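Local coordinates for transposon Tn7 transposition protein TnsA (Escherichia coli, PDB 1T0F) that makes the 5'-strand DNA breaks of Tn7 transposition as a metal-dependent, restriction-enzyme-like endonuclease, forming the transposase together with TnsB, at residues 14-17 against 18-22; 144-147 against 148-151; 173-176 against 177-181; 224-228 against 229-233. One frame throughout, in Å; residues are numbered along the deposited sequence.

Contact 1 of 4, residues 14-17 against 18-22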
loop_
_atom_site.group_PDB
_atom_site.type_symbol
_atom_site.label_atom_id
_atom_site.label_comp_id
_atom_site.label_asym_id
_atom_site.label_seq_id
_atom_site.Cartn_x
_atom_site.Cartn_y
_atom_site.Cartn_z
ATOM N N VAL A 14 -25.119 1.715 10.985
ATOM C CA VAL A 14 -24.611 2.108 12.296
ATOM C C VAL A 14 -23.092 1.977 12.356
ATOM O O VAL A 14 -22.423 2.796 12.986
ATOM C CB VAL A 14 -25.233 1.266 13.438
ATOM C CG1 VAL A 14 -26.731 1.527 13.513
ATOM C CG2 VAL A 14 -24.953 -0.213 13.216
ATOM N N GLN A 15 -22.551 0.949 11.707
ATOM C CA GLN A 15 -21.104 0.743 11.685
ATOM C C GLN A 15 -20.425 1.913 10.975
ATOM O O GLN A 15 -19.365 2.385 11.392
ATOM C CB GLN A 15 -20.753 -0.554 10.956
ATOM C CG GLN A 15 -21.022 -1.822 11.744
ATOM C CD GLN A 15 -20.627 -3.067 10.976
ATOM O OE1 GLN A 15 -21.118 -3.312 9.878
ATOM N NE2 GLN A 15 -19.728 -3.860 11.549
ATOM N N ILE A 16 -21.043 2.364 9.890
ATOM C CA ILE A 16 -20.517 3.475 9.118
ATOM C C ILE A 16 -20.540 4.747 9.957
ATOM O O ILE A 16 -19.516 5.410 10.116
ATOM C CB ILE A 16 -21.344 3.685 7.824
ATOM C CG1 ILE A 16 -21.080 2.527 6.858
ATOM C CG2 ILE A 16 -21.007 5.024 7.186
ATOM C CD1 ILE A 16 -21.918 2.576 5.591
ATOM N N ALA A 17 -21.710 5.077 10.498
ATOM C CA ALA A 17 -21.863 6.272 11.323
ATOM C C ALA A 17 -20.880 6.254 12.486
ATOM O O ALA A 17 -20.294 7.278 12.837
ATOM C CB ALA A 17 -23.295 6.363 11.849
ATOM N N ARG A 18 -20.702 5.078 13.075
ATOM C CA ARG A 18 -19.801 4.908 14.204
ATOM C C ARG A 18 -18.352 5.172 13.814
ATOM O O ARG A 18 -17.607 5.814 14.557
ATOM C CB ARG A 18 -19.962 3.493 14.772
ATOM C CG ARG A 18 -18.884 3.048 15.747
ATOM C CD ARG A 18 -17.772 2.301 15.019
ATOM N NE ARG A 18 -16.872 1.609 15.941
ATOM C CZ ARG A 18 -15.892 0.794 15.559
ATOM N NH1 ARG A 18 -15.680 0.565 14.271
ATOM N NH2 ARG A 18 -15.127 0.203 16.468
ATOM N N ARG A 19 -17.952 4.680 12.647
ATOM C CA ARG A 19 -16.587 4.880 12.181
ATOM C C ARG A 19 -16.345 6.345 11.850
ATOM O O ARG A 19 -15.253 6.865 12.064
ATOM C CB ARG A 19 -16.308 3.985 10.970
ATOM C CG ARG A 19 -16.208 2.521 11.357
ATOM C CD ARG A 19 -15.802 1.622 10.203
ATOM N NE ARG A 19 -15.305 0.337 10.692
ATOM C CZ ARG A 19 -16.006 -0.502 11.453
ATOM N NH1 ARG A 19 -17.248 -0.203 11.817
ATOM N NH2 ARG A 19 -15.461 -1.643 11.857
ATOM N N ILE A 20 -17.370 7.019 11.341
ATOM C CA ILE A 20 -17.241 8.430 11.021
ATOM C C ILE A 20 -17.055 9.213 12.322
ATOM O O ILE A 20 -16.292 10.177 12.370
ATOM C CB ILE A 20 -18.487 8.950 10.274
ATOM C CG1 ILE A 20 -18.607 8.245 8.918
ATOM C CG2 ILE A 20 -18.391 10.455 10.081
ATOM C CD1 ILE A 20 -19.811 8.666 8.095
ATOM N N LYS A 21 -17.747 8.786 13.378
ATOM C CA LYS A 21 -17.641 9.449 14.676
ATOM C C LYS A 21 -16.239 9.346 15.251
ATOM O O LYS A 21 -15.705 10.328 15.758
ATOM C CB LYS A 21 -18.626 8.854 15.686
ATOM C CG LYS A 21 -20.060 9.328 15.534
ATOM C CD LYS A 21 -20.694 9.591 16.902
ATOM C CE LYS A 21 -20.640 8.367 17.810
ATOM N NZ LYS A 21 -21.144 8.669 19.184
ATOM N N GLU A 22 -15.647 8.155 15.187
ATOM C CA GLU A 22 -14.298 7.969 15.708
ATOM C C GLU A 22 -13.282 8.648 14.797
ATOM O O GLU A 22 -12.073 8.479 14.952
ATOM C CB GLU A 22 -13.975 6.479 15.872
ATOM C CG GLU A 22 -14.304 5.608 14.676
ATOM C CD GLU A 22 -14.085 4.128 14.958
ATOM O OE1 GLU A 22 -14.419 3.300 14.084
ATOM O OE2 GLU A 22 -13.579 3.790 16.051
#
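The guanidinium of Arg19 presents its edge to the Gln15 carbonyl oxygen, while one of its faces is taken by the neighbouring arginine: Arg18 NH1 stands 2.9 Å above that plane, over its centre. The edge contact is a weak hydrogen bond, with Arg19 NH1 3.4 Å from Gln15 O. That oxygen already accepts the backbone Arg19 N at 3.0 Å and so is used twice. Arg18 carries Glu22 OE1 over one face, 3.0 Å from its NH1; OE1 lies well out of the guanidinium plane and no N-H points at it, so this is a pairing of charges, which probably offsets the closeness of two cations, and the same oxygen also pairs with Arg24 NE. With CG beside the backbone N (chi1 -71°), the extended Arg19 stem runs alongside Gln15, and NH1 lies 3.6 Å from Gln15 CB. The Gln15 amide stands almost upright to the guanidinium (83°), and its OE1 accepts from Ser12 N instead. A leucine in place of Arg19 would probably leave Phe11 without its cation-pi partner and Gln15 O without its second, weak donor. On an adjoining side of the helix, Ile16 CG2 lies beside Ile20 CD1, one turn on, at 3.9 Å. The contact belongs to surface helix 13-21, the first of the chain; Ile16 anchors it inward on Phe11 and on Val113, just before strand 115-122 of the central sheet.

Contact 2 of 4, residues 144-147 against 148-151. With MLA (malonic acid), chain F.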
loop_
_atom_site.group_PDB
_atom_site.type_symbol
_atom_site.label_atom_id
_atom_site.label_comp_id
_atom_site.label_asym_id
_atom_site.label_seq_id
_atom_site.Cartn_x
_atom_site.Cartn_y
_atom_site.Cartn_z
ATOM N N ARG A 144 -17.716 -4.914 -13.115
ATOM C CA ARG A 144 -18.062 -4.187 -11.894
ATOM C C ARG A 144 -16.823 -3.516 -11.289
ATOM O O ARG A 144 -16.903 -2.403 -10.769
ATOM C CB ARG A 144 -18.699 -5.125 -10.867
ATOM C CG ARG A 144 -19.098 -4.432 -9.566
ATOM C CD ARG A 144 -19.971 -3.208 -9.842
ATOM N NE ARG A 144 -20.509 -2.621 -8.615
ATOM C CZ ARG A 144 -21.215 -1.494 -8.576
ATOM N NH1 ARG A 144 -21.468 -0.824 -9.693
ATOM N NH2 ARG A 144 -21.685 -1.041 -7.418
ATOM N N THR A 145 -15.678 -4.189 -11.364
ATOM C CA THR A 145 -14.442 -3.612 -10.830
ATOM C C THR A 145 -14.163 -2.329 -11.595
ATOM O O THR A 145 -13.820 -1.308 -10.996
ATOM C CB THR A 145 -13.253 -4.573 -10.984
ATOM O OG1 THR A 145 -13.473 -5.723 -10.165
ATOM C CG2 THR A 145 -11.944 -3.896 -10.558
ATOM N N LEU A 146 -14.326 -2.382 -12.916
ATOM C CA LEU A 146 -14.109 -1.220 -13.770
ATOM C C LEU A 146 -15.104 -0.101 -13.447
ATOM O O LEU A 146 -14.750 1.078 -13.497
ATOM C CB LEU A 146 -14.224 -1.606 -15.254
ATOM C CG LEU A 146 -13.108 -2.490 -15.838
ATOM C CD1 LEU A 146 -13.427 -2.830 -17.290
ATOM C CD2 LEU A 146 -11.754 -1.761 -15.758
ATOM N N GLU A 147 -16.345 -0.452 -13.117
ATOM C CA GLU A 147 -17.323 0.590 -12.776
ATOM C C GLU A 147 -16.894 1.313 -11.502
ATOM O O GLU A 147 -16.965 2.540 -11.420
ATOM C CB GLU A 147 -18.724 0.006 -12.541
ATOM C CG GLU A 147 -19.394 -0.601 -13.752
ATOM C CD GLU A 147 -20.828 -1.011 -13.451
ATOM O OE1 GLU A 147 -21.059 -1.631 -12.395
ATOM O OE2 GLU A 147 -21.721 -0.712 -14.269
ATOM N N LYS A 148 -16.460 0.552 -10.506
ATOM C CA LYS A 148 -16.045 1.155 -9.245
ATOM C C LYS A 148 -14.773 1.975 -9.420
ATOM O O LYS A 148 -14.588 2.999 -8.763
ATOM C CB LYS A 148 -15.868 0.081 -8.175
ATOM C CG LYS A 148 -17.208 -0.487 -7.698
ATOM C CD LYS A 148 -17.059 -1.395 -6.495
ATOM C CE LYS A 148 -16.378 -2.702 -6.855
ATOM N NZ LYS A 148 -16.152 -3.536 -5.638
ATOM N N LEU A 149 -13.903 1.532 -10.316
ATOM C CA LEU A 149 -12.677 2.274 -10.582
ATOM C C LEU A 149 -13.032 3.585 -11.279
ATOM O O LEU A 149 -12.397 4.606 -11.036
ATOM C CB LEU A 149 -11.726 1.448 -11.450
ATOM C CG LEU A 149 -11.027 0.276 -10.762
ATOM C CD1 LEU A 149 -10.298 -0.576 -11.808
ATOM C CD2 LEU A 149 -10.037 0.807 -9.712
ATOM N N GLU A 150 -14.050 3.568 -12.144
ATOM C CA GLU A 150 -14.450 4.798 -12.832
ATOM C C GLU A 150 -15.000 5.809 -11.820
ATOM O O GLU A 150 -14.743 7.013 -11.923
ATOM C CB GLU A 150 -15.496 4.494 -13.915
ATOM C CG GLU A 150 -16.042 5.704 -14.664
ATOM C CD GLU A 150 -14.974 6.532 -15.367
ATOM O OE1 GLU A 150 -13.830 6.045 -15.542
ATOM O OE2 GLU A 150 -15.294 7.674 -15.763
ATOM N N LEU A 151 -15.765 5.330 -10.844
ATOM C CA LEU A 151 -16.304 6.234 -9.821
ATOM C C LEU A 151 -15.142 6.906 -9.092
ATOM O O LEU A 151 -15.128 8.124 -8.879
ATOM C CB LEU A 151 -17.131 5.459 -8.794
ATOM C CG LEU A 151 -18.472 4.877 -9.246
ATOM C CD1 LEU A 151 -19.112 4.133 -8.075
ATOM C CD2 LEU A 151 -19.386 6.003 -9.743
HETATM C C1 MLA F . -20.793 -3.551 -5.051
HETATM O O1A MLA F . -20.204 -3.777 -6.061
HETATM O O1B MLA F . -21.867 -2.750 -5.007
HETATM C C2 MLA F . -20.447 -4.106 -3.671
HETATM C C3 MLA F . -19.505 -5.298 -3.643
HETATM O O3A MLA F . -19.828 -6.437 -3.790
HETATM O O3B MLA F . -18.220 -4.932 -3.437
#
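Arg144 and Lys148, one helical turn apart, extend toward the same bound malonate, probably from the crystallisation liquor, and the stem of the lysine passes over one face of the arginine's guanidinium, Lys148 CG lying 4.0 Å from Arg144 NE, toward the rim. With CG anti to the backbone N (chi1 -180°) and a bend at chi2, Arg144 swings forward along the helix, toward Lys148, and offers its edge to the ligand. Its NE donates to malonate O1A at 2.8 Å, almost straight (171°), and NH2 to O1B at 3.0 Å, a two-pronged grip on one carboxylate. Lys148 NZ reaches the other carboxylate in a weak bond of 3.3 Å to O3B. The rotation of the guanidinium is fixed further by NH1, which gives a 2.8 Å salt bridge to Glu147 OE1, and by NH2, which also donates to Lys103 O. An alanine at Arg144 would probably leave the first malonate carboxylate without its paired donors and Glu147 without its ionic mate. On another side of the helix, Thr145 CG2 runs alongside Leu149 CD1 at 3.9 Å, and Leu149 continues onto Trp163 and Ile165 and lies close to the magnesium ligand Gln133 and the active-site Lys135. Helix 143-159 is the connection of a beta-alpha-beta crossover between parallel strands 129-134 and 163-166, part of the PDDEXK nuclease fold.

Contact 3 of 4, residues 173-176 against 177-181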
loop_
_atom_site.group_PDB
_atom_site.type_symbol
_atom_site.label_atom_id
_atom_site.label_comp_id
_atom_site.label_asym_id
_atom_site.label_seq_id
_atom_site.Cartn_x
_atom_site.Cartn_y
_atom_site.Cartn_z
ATOM N N PRO A 173 10.821 -6.363 -9.908
ATOM C CA PRO A 173 11.227 -7.765 -9.752
ATOM C C PRO A 173 12.084 -8.070 -8.519
ATOM O O PRO A 173 11.958 -9.135 -7.922
ATOM C CB PRO A 173 11.972 -8.051 -11.054
ATOM C CG PRO A 173 11.312 -7.138 -12.030
ATOM C CD PRO A 173 11.199 -5.861 -11.240
ATOM N N VAL A 174 12.961 -7.145 -8.151
ATOM C CA VAL A 174 13.813 -7.350 -6.987
ATOM C C VAL A 174 12.982 -7.125 -5.730
ATOM O O VAL A 174 13.187 -7.788 -4.719
ATOM C CB VAL A 174 15.018 -6.382 -6.984
ATOM C CG1 VAL A 174 15.819 -6.557 -5.705
ATOM C CG2 VAL A 174 15.905 -6.650 -8.195
ATOM N N VAL A 175 12.043 -6.183 -5.800
ATOM C CA VAL A 175 11.176 -5.897 -4.662
ATOM C C VAL A 175 10.347 -7.146 -4.394
ATOM O O VAL A 175 10.166 -7.558 -3.249
ATOM C CB VAL A 175 10.225 -4.714 -4.964
ATOM C CG1 VAL A 175 9.185 -4.570 -3.848
ATOM C CG2 VAL A 175 11.029 -3.435 -5.103
ATOM N N LYS A 176 9.865 -7.753 -5.472
ATOM C CA LYS A 176 9.060 -8.957 -5.397
ATOM C C LYS A 176 9.828 -10.088 -4.707
ATOM O O LYS A 176 9.304 -10.740 -3.806
ATOM C CB LYS A 176 8.642 -9.376 -6.809
ATOM C CG LYS A 176 7.621 -10.497 -6.862
ATOM C CD LYS A 176 6.911 -10.535 -8.220
ATOM C CE LYS A 176 6.134 -9.241 -8.483
ATOM N NZ LYS A 176 5.285 -9.284 -9.719
ATOM N N GLU A 177 11.073 -10.319 -5.119
ATOM C CA GLU A 177 11.851 -11.388 -4.499
ATOM C C GLU A 177 12.149 -11.094 -3.033
ATOM O O GLU A 177 12.201 -12.011 -2.210
ATOM C CB GLU A 177 13.148 -11.653 -5.288
ATOM C CG GLU A 177 13.984 -10.433 -5.635
ATOM C CD GLU A 177 15.178 -10.223 -4.701
ATOM O OE1 GLU A 177 15.946 -11.186 -4.468
ATOM O OE2 GLU A 177 15.357 -9.088 -4.215
ATOM N N ASN A 178 12.335 -9.824 -2.694
ATOM C CA ASN A 178 12.598 -9.473 -1.298
ATOM C C ASN A 178 11.376 -9.744 -0.431
ATOM O O ASN A 178 11.501 -10.220 0.691
ATOM C CB ASN A 178 12.995 -8.001 -1.156
ATOM C CG ASN A 178 14.474 -7.766 -1.417
ATOM O OD1 ASN A 178 15.320 -8.581 -1.040
ATOM N ND2 ASN A 178 14.794 -6.638 -2.041
ATOM N N ILE A 179 10.194 -9.429 -0.949
ATOM C CA ILE A 179 8.959 -9.652 -0.200
ATOM C C ILE A 179 8.722 -11.152 -0.034
ATOM O O ILE A 179 8.233 -11.612 0.998
ATOM C CB ILE A 179 7.759 -8.992 -0.924
ATOM C CG1 ILE A 179 7.869 -7.465 -0.809
ATOM C CG2 ILE A 179 6.444 -9.490 -0.341
ATOM C CD1 ILE A 179 6.812 -6.698 -1.597
ATOM N N GLU A 180 9.087 -11.914 -1.056
ATOM C CA GLU A 180 8.936 -13.363 -1.025
ATOM C C GLU A 180 9.763 -13.945 0.119
ATOM O O GLU A 180 9.300 -14.796 0.871
ATOM C CB GLU A 180 9.403 -13.955 -2.355
ATOM C CG GLU A 180 8.290 -14.547 -3.202
ATOM C CD GLU A 180 8.574 -14.455 -4.694
ATOM O OE1 GLU A 180 9.693 -14.821 -5.116
ATOM O OE2 GLU A 180 7.673 -14.018 -5.444
ATOM N N TRP A 181 10.995 -13.471 0.245
ATOM C CA TRP A 181 11.883 -13.953 1.290
ATOM C C TRP A 181 11.462 -13.449 2.668
ATOM O O TRP A 181 11.393 -14.215 3.629
ATOM C CB TRP A 181 13.318 -13.514 0.983
ATOM C CG TRP A 181 14.281 -13.904 2.046
ATOM C CD1 TRP A 181 14.739 -15.161 2.323
ATOM C CD2 TRP A 181 14.857 -13.038 3.028
ATOM N NE1 TRP A 181 15.564 -15.129 3.427
ATOM C CE2 TRP A 181 15.652 -13.838 3.877
ATOM C CE3 TRP A 181 14.775 -11.658 3.275
ATOM C CZ2 TRP A 181 16.364 -13.304 4.960
ATOM C CZ3 TRP A 181 15.481 -11.129 4.350
ATOM C CH2 TRP A 181 16.265 -11.951 5.179
#
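Glu177 folds back over the preceding turn of its own helix, and most of its side-chain atoms come up against the backbone of that turn. CB starts 3.8 Å from Pro173 O, whose carbonyl also accepts the backbone Glu177 N. The first torsion then sets CG between the backbone N and the carbonyl carbon (chi1 49°), the crowded position for a helical residue, with CG 2.9 Å from Val174 O. A further unusual turn at chi2 (100°) carries CD past the same oxygen, at 3.1 Å. At the tip the two carboxylate oxygens part company: OE2 stays over the turn, 2.6 Å from Val174 O and 3.0 Å from Val174 CG1, whereas OE1 and Ser251 OG share a weak hydrogen bond. These carbon-oxygen approaches are unusually short, which leaves the exact placing of the carboxyl doubtful. Val174 O also accepts the helical bond from Asn178 N at 3.0 Å. Asn178 lies alongside Val174 too, but its amide is committed outward: OD1 accepts from Phe252 N, and ND2 donates to the carbonyls of Ile248 and Lys250. On another flank, Val175 CG1 packs beside Ile179 CD1 at 3.9 Å. The helix is held to residues 248-252 by the Asn178 bonds and by Val175 on Ile248 and Tyr249, and to helix 64-75 by Ile179 on Ala68 and Leu71. As for Glu177, if its placing is right, two oxygens so close together would be consistent with a protonated carboxyl group, its ionisation probably suppressed by the carbonyl it faces.

Contact 4 of 4, residues 224-228 against 229-233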
loop_
_atom_site.group_PDB
_atom_site.type_symbol
_atom_site.label_atom_id
_atom_site.label_comp_id
_atom_site.label_asym_id
_atom_site.label_seq_id
_atom_site.Cartn_x
_atom_site.Cartn_y
_atom_site.Cartn_z
ATOM N N TYR A 224 29.532 -13.157 19.457
ATOM C CA TYR A 224 28.803 -13.352 20.710
ATOM C C TYR A 224 28.438 -14.809 20.976
ATOM O O TYR A 224 27.602 -15.094 21.835
ATOM C CB TYR A 224 27.522 -12.509 20.724
ATOM C CG TYR A 224 27.747 -11.014 20.724
ATOM C CD1 TYR A 224 28.183 -10.353 19.578
ATOM C CD2 TYR A 224 27.521 -10.259 21.873
ATOM C CE1 TYR A 224 28.388 -8.974 19.576
ATOM C CE2 TYR A 224 27.722 -8.881 21.883
ATOM C CZ TYR A 224 28.155 -8.245 20.734
ATOM O OH TYR A 224 28.357 -6.884 20.740
ATOM N N ASP A 225 29.060 -15.727 20.242
ATOM C CA ASP A 225 28.793 -17.156 20.402
ATOM C C ASP A 225 27.286 -17.427 20.460
ATOM O O ASP A 225 26.789 -18.058 21.395
ATOM C CB ASP A 225 29.459 -17.680 21.679
ATOM C CG ASP A 225 29.552 -19.196 21.712
ATOM O OD1 ASP A 225 28.516 -19.869 21.521
ATOM O OD2 ASP A 225 30.668 -19.717 21.931
ATOM N N LEU A 226 26.566 -16.946 19.452
ATOM C CA LEU A 226 25.119 -17.122 19.377
ATOM C C LEU A 226 24.764 -18.309 18.486
ATOM O O LEU A 226 25.616 -18.836 17.771
ATOM C CB LEU A 226 24.467 -15.859 18.809
ATOM C CG LEU A 226 24.835 -14.521 19.453
ATOM C CD1 LEU A 226 24.213 -13.390 18.650
ATOM C CD2 LEU A 226 24.359 -14.487 20.898
ATOM N N GLU A 227 23.500 -18.720 18.530
ATOM C CA GLU A 227 23.033 -19.832 17.714
ATOM C C GLU A 227 23.139 -19.462 16.236
ATOM O O GLU A 227 22.947 -18.304 15.863
ATOM C CB GLU A 227 21.580 -20.165 18.055
ATOM C CG GLU A 227 21.024 -21.360 17.298
ATOM C CD GLU A 227 19.547 -21.583 17.567
ATOM O OE1 GLU A 227 19.175 -21.773 18.747
ATOM O OE2 GLU A 227 18.757 -21.569 16.598
ATOM N N LEU A 228 23.438 -20.450 15.401
ATOM C CA LEU A 228 23.583 -20.239 13.964
ATOM C C LEU A 228 22.377 -19.538 13.329
ATOM O O LEU A 228 21.253 -20.044 13.374
ATOM C CB LEU A 228 23.838 -21.585 13.271
ATOM C CG LEU A 228 24.120 -21.606 11.765
ATOM C CD1 LEU A 228 24.807 -22.913 11.404
ATOM C CD2 LEU A 228 22.829 -21.440 10.978
ATOM N N GLY A 229 22.624 -18.371 12.737
ATOM C CA GLY A 229 21.568 -17.612 12.087
ATOM C C GLY A 229 20.668 -16.820 13.021
ATOM O O GLY A 229 19.600 -16.358 12.614
ATOM N N LYS A 230 21.097 -16.651 14.268
ATOM C CA LYS A 230 20.310 -15.918 15.257
ATOM C C LYS A 230 20.109 -14.439 14.921
ATOM O O LYS A 230 18.985 -13.942 14.912
ATOM C CB LYS A 230 20.968 -16.027 16.636
ATOM C CG LYS A 230 20.228 -15.279 17.734
ATOM C CD LYS A 230 18.810 -15.805 17.883
ATOM C CE LYS A 230 18.046 -15.041 18.947
ATOM N NZ LYS A 230 16.638 -15.513 19.069
ATOM N N THR A 231 21.207 -13.741 14.658
ATOM C CA THR A 231 21.152 -12.325 14.351
ATOM C C THR A 231 20.322 -12.013 13.103
ATOM O O THR A 231 19.513 -11.082 13.110
ATOM C CB THR A 231 22.571 -11.763 14.204
ATOM O OG1 THR A 231 23.308 -12.046 15.404
ATOM C CG2 THR A 231 22.536 -10.260 13.976
ATOM N N LEU A 232 20.501 -12.793 12.041
ATOM C CA LEU A 232 19.737 -12.564 10.815
ATOM C C LEU A 232 18.242 -12.746 11.067
ATOM O O LEU A 232 17.424 -11.997 10.530
ATOM C CB LEU A 232 20.180 -13.519 9.699
ATOM C CG LEU A 232 19.391 -13.421 8.382
ATOM C CD1 LEU A 232 19.502 -12.017 7.811
ATOM C CD2 LEU A 232 19.920 -14.442 7.380
ATOM N N SER A 233 17.887 -13.737 11.880
ATOM C CA SER A 233 16.478 -13.992 12.175
ATOM C C SER A 233 15.865 -12.806 12.904
ATOM O O SER A 233 14.698 -12.476 12.693
ATOM C CB SER A 233 16.315 -15.267 13.014
ATOM O OG SER A 233 16.876 -15.118 14.308
#
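Residues Glu227 to Lys230 form a type II beta turn, closed by Lys230 N donating to Glu227 O at 2.9 Å, with Gly229 at its third position. The positive phi of Gly229 (79°) suits glycine, and a beta-carbon there would collide with Leu228 O. Gly229 is also the N-cap of the next helix, its carbonyl oxygen receiving Ser233 N at 3.2 Å. Among the side chains, Leu226, just before the turn, points toward the start of the helix: its CB lies 4.1 Å from Lys230 CB, and its CD1 rests 3.6 Å from Thr231 OG1, the two side chains meeting at a slant. Leu226 CG points away from its own carbonyl carbon (chi1 -51°), which turns the branched end toward Thr231. The Thr231 hydroxyl is satisfied by Asp221 OD1, and the other oxygen of that carboxylate holds Gly229 N weakly, so one aspartate ties the preceding helix to the beginning of the following one. Lys230 CB sits 3.1 Å from Glu227 O, but the charged end leads off, Lys230 NZ staying 6.8 Å from Glu227 OE1, too far for a salt bridge. Upstream, Asp225 ends helix 213-223 in a Schellman motif. Schellman stop, type II turn and N-cap in close succession make a compact corner between two helices, in keeping with the helix-turn-helix kinship of this C-terminal family.

How the contacts relate
The four contacts follow one another along the chain and illustrate how local packing recurs in separate parts of one enzyme. Contact 2 lies beside the metal site, the Leu149 side chain being about 7 Å from the bound magnesium ion, and it alone contributes to the malonate pocket. Contact 3 comes less close: Val175 is about 9 Å, side chain to side chain, from Glu76, probably an active-site residue, and Ile179 about 10 Å from the catalytic Glu66. Centres of contacts 2 and 3 are about 30 Å apart. Contacts 3 and 4 touch directly, Trp181 CH2 meeting Leu232 CD1 at 4.2 Å. Contact 1, about 47 Å from contact 4 between centres, lies across the chain's centre from contacts 3 and 4.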